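Local coordinates for protein membrane-bound protease PH1510 (Pyrococcus horikoshii, PDB 6M4B) that cleaves proteins, including a stomatin homologue in vitro, preferentially near hydrophobic or aromatic residues, here as its dimeric protease domain with the nucleophile replaced, at residues 108-113 with 120-125. The protein carries 1 engineered substitution. Sequence-based numbering, arbitrary orientation.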
loop_
_atom_site.group_PDB
_atom_site.type_symbol
_atom_site.label_atom_id
_atom_site.label_comp_id
_atom_site.label_asym_id
_atom_site.label_seq_id
_atom_site.Cartn_x
_atom_site.Cartn_y
_atom_site.Cartn_z
ATOM N N PRO A 108 17.267 -4.580 3.558
ATOM C CA PRO A 108 16.471 -5.748 3.982
ATOM C C PRO A 108 17.386 -6.965 4.120
ATOM O O PRO A 108 18.132 -7.309 3.178
ATOM C CB PRO A 108 15.413 -5.916 2.871
ATOM C CG PRO A 108 15.952 -5.173 1.706
ATOM C CD PRO A 108 17.061 -4.258 2.135
ATOM N N ILE A 109 17.378 -7.523 5.320
ATOM C CA ILE A 109 18.190 -8.671 5.677
ATOM C C ILE A 109 17.332 -9.794 6.291
ATOM O O ILE A 109 16.311 -9.542 6.910
ATOM C CB ILE A 109 19.301 -8.285 6.659
ATOM C CG1 ILE A 109 18.727 -7.969 8.067
ATOM C CG2 ILE A 109 20.159 -7.183 6.043
ATOM C CD1 ILE A 109 19.756 -7.585 9.112
ATOM N N LEU A 110 17.729 -11.036 6.074
ATOM C CA LEU A 110 16.924 -12.203 6.510
ATOM C C LEU A 110 17.309 -12.641 7.931
ATOM O O LEU A 110 16.486 -13.142 8.669
ATOM C CB LEU A 110 17.083 -13.348 5.485
ATOM C CG LEU A 110 16.778 -13.066 4.006
ATOM C CD1 LEU A 110 16.759 -14.367 3.172
ATOM C CD2 LEU A 110 15.452 -12.354 3.881
ATOM N N GLY A 111 18.573 -12.441 8.298
ATOM C CA GLY A 111 19.124 -12.842 9.585
ATOM C C GLY A 111 20.613 -13.143 9.393
ATOM O O GLY A 111 21.251 -12.632 8.469
ATOM N N TYR A 112 21.164 -13.948 10.302
ATOM C CA TYR A 112 22.544 -14.483 10.230
ATOM C C TYR A 112 22.618 -15.991 9.852
ATOM O O TYR A 112 21.788 -16.822 10.285
ATOM C CB TYR A 112 23.249 -14.229 11.580
ATOM C CG TYR A 112 23.453 -12.742 11.846
ATOM C CD1 TYR A 112 22.496 -12.026 12.557
ATOM C CD2 TYR A 112 24.580 -12.064 11.353
ATOM C CE1 TYR A 112 22.644 -10.667 12.774
ATOM C CE2 TYR A 112 24.761 -10.713 11.589
ATOM C CZ TYR A 112 23.777 -10.022 12.290
ATOM O OH TYR A 112 23.918 -8.689 12.556
ATOM N N SER A 113 23.617 -16.334 9.061
ATOM C CA SER A 113 23.771 -17.712 8.545
ATOM C C SER A 113 24.332 -18.713 9.596
ATOM O O SER A 113 24.430 -18.369 10.776
ATOM C CB SER A 113 24.650 -17.685 7.299
ATOM O OG SER A 113 26.008 -17.509 7.642
ATOM N N GLU A 120 21.764 -11.261 3.162
ATOM C CA GLU A 120 21.008 -10.254 2.385
ATOM C C GLU A 120 19.756 -10.868 1.752
ATOM O O GLU A 120 19.778 -11.988 1.301
ATOM C CB GLU A 120 21.880 -9.592 1.312
ATOM C CG GLU A 120 23.033 -8.865 1.994
ATOM C CD GLU A 120 23.727 -7.867 1.109
ATOM O OE1 GLU A 120 23.183 -6.753 1.012
ATOM O OE2 GLU A 120 24.804 -8.171 0.531
ATOM N N ALA A 121 18.655 -10.138 1.769
ATOM C CA ALA A 121 17.509 -10.458 0.931
ATOM C C ALA A 121 17.927 -10.642 -0.548
ATOM O O ALA A 121 18.798 -9.921 -1.073
ATOM C CB ALA A 121 16.452 -9.366 1.042
ATOM N N PRO A 122 17.316 -11.621 -1.223
ATOM C CA PRO A 122 17.598 -11.737 -2.666
ATOM C C PRO A 122 17.179 -10.434 -3.429
ATOM O O PRO A 122 16.301 -9.698 -2.948
ATOM C CB PRO A 122 16.730 -12.920 -3.116
ATOM C CG PRO A 122 15.844 -13.326 -1.950
ATOM C CD PRO A 122 16.247 -12.528 -0.734
ATOM N N PRO A 123 17.803 -10.160 -4.584
ATOM C CA PRO A 123 17.633 -8.907 -5.343
ATOM C C PRO A 123 16.200 -8.552 -5.669
ATOM O O PRO A 123 15.857 -7.379 -5.630
ATOM C CB PRO A 123 18.416 -9.138 -6.648
ATOM C CG PRO A 123 19.245 -10.379 -6.448
ATOM C CD PRO A 123 18.810 -11.066 -5.183
ATOM N N LYS A 124 15.362 -9.535 -5.974
ATOM C CA LYS A 124 13.985 -9.219 -6.323
ATOM C C LYS A 124 13.185 -8.689 -5.144
ATOM O O LYS A 124 12.395 -7.767 -5.281
ATOM C CB LYS A 124 13.259 -10.425 -6.912
ATOM C CG LYS A 124 13.637 -10.577 -8.375
ATOM C CD LYS A 124 12.909 -11.565 -9.265
ATOM C CE LYS A 124 11.573 -11.975 -8.745
ATOM N NZ LYS A 124 10.967 -12.905 -9.700
ATOM N N ILE A 125 13.349 -9.341 -4.009
ATOM C CA ILE A 125 12.716 -8.880 -2.796
ATOM C C ILE A 125 13.247 -7.473 -2.434
ATOM O O ILE A 125 12.491 -6.630 -2.031
ATOM C CB ILE A 125 12.864 -9.918 -1.651
ATOM C CG1 ILE A 125 11.980 -11.104 -1.958
ATOM C CG2 ILE A 125 12.444 -9.340 -0.306
ATOM C CD1 ILE A 125 10.481 -10.812 -1.849
#
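Ala-121 meets Pro-108 in two ways at once, by its backbone and by its methyl group. Its amide N donates to the carbonyl O of Pro-108 over 3.2 Å; the bond is fairly straight (162° at the hydrogen), and the nitrogen stands 34° out of the plane of the Pro-108 carbonyl. Beside that bond the Ala-121 CB lies close to the same carbonyl group, 3.4 Å from Pro-108 O, and meets the proline ring at Pro-108 CB, 4.0 Å away. Leu-110 covers the same alanine from another side. With its CG anti to its own carbonyl carbon (chi1 -55°), the branch reaches across to 120-125: CD2 sits 4.1 Å from Ala-121 CA, while CD1 comes only loosely up to the next proline, 4.3 Å from Pro-122 CD. Pro-108 and Leu-110 both contribute to the burial of Ala-121, in a contact whose other members lie mostly on the surface.

One step along, Ile-109 and Glu-120 form an antiparallel non-hydrogen-bonded pair, CA to CA 4.6 Å, and their side chains diverge. Backbone hydrogen bonds of Leu-110 and Gly-111 with Ile-119 carry the ladder on toward the turn, so this is the base of a beta hairpin made by strands 109-112 and 118-120. Pro-108, Ile-109 and Leu-110 belong to the substrate-binding stretch, and the Ile-109 side chain is about 8 Å from that of Ala-83, the engineered replacement of the nucleophile. Beyond Ala-121 the chain turns into helix 123-139, with Pro-122 as N-cap and the catalytic Lys-124 in the first turn; here Lys-124 makes a cation-pi contact with Tyr-195 of the second subunit. Thr-126 of that helix packs on both Pro-108 and Ala-121, joining the hairpin base to the helix start.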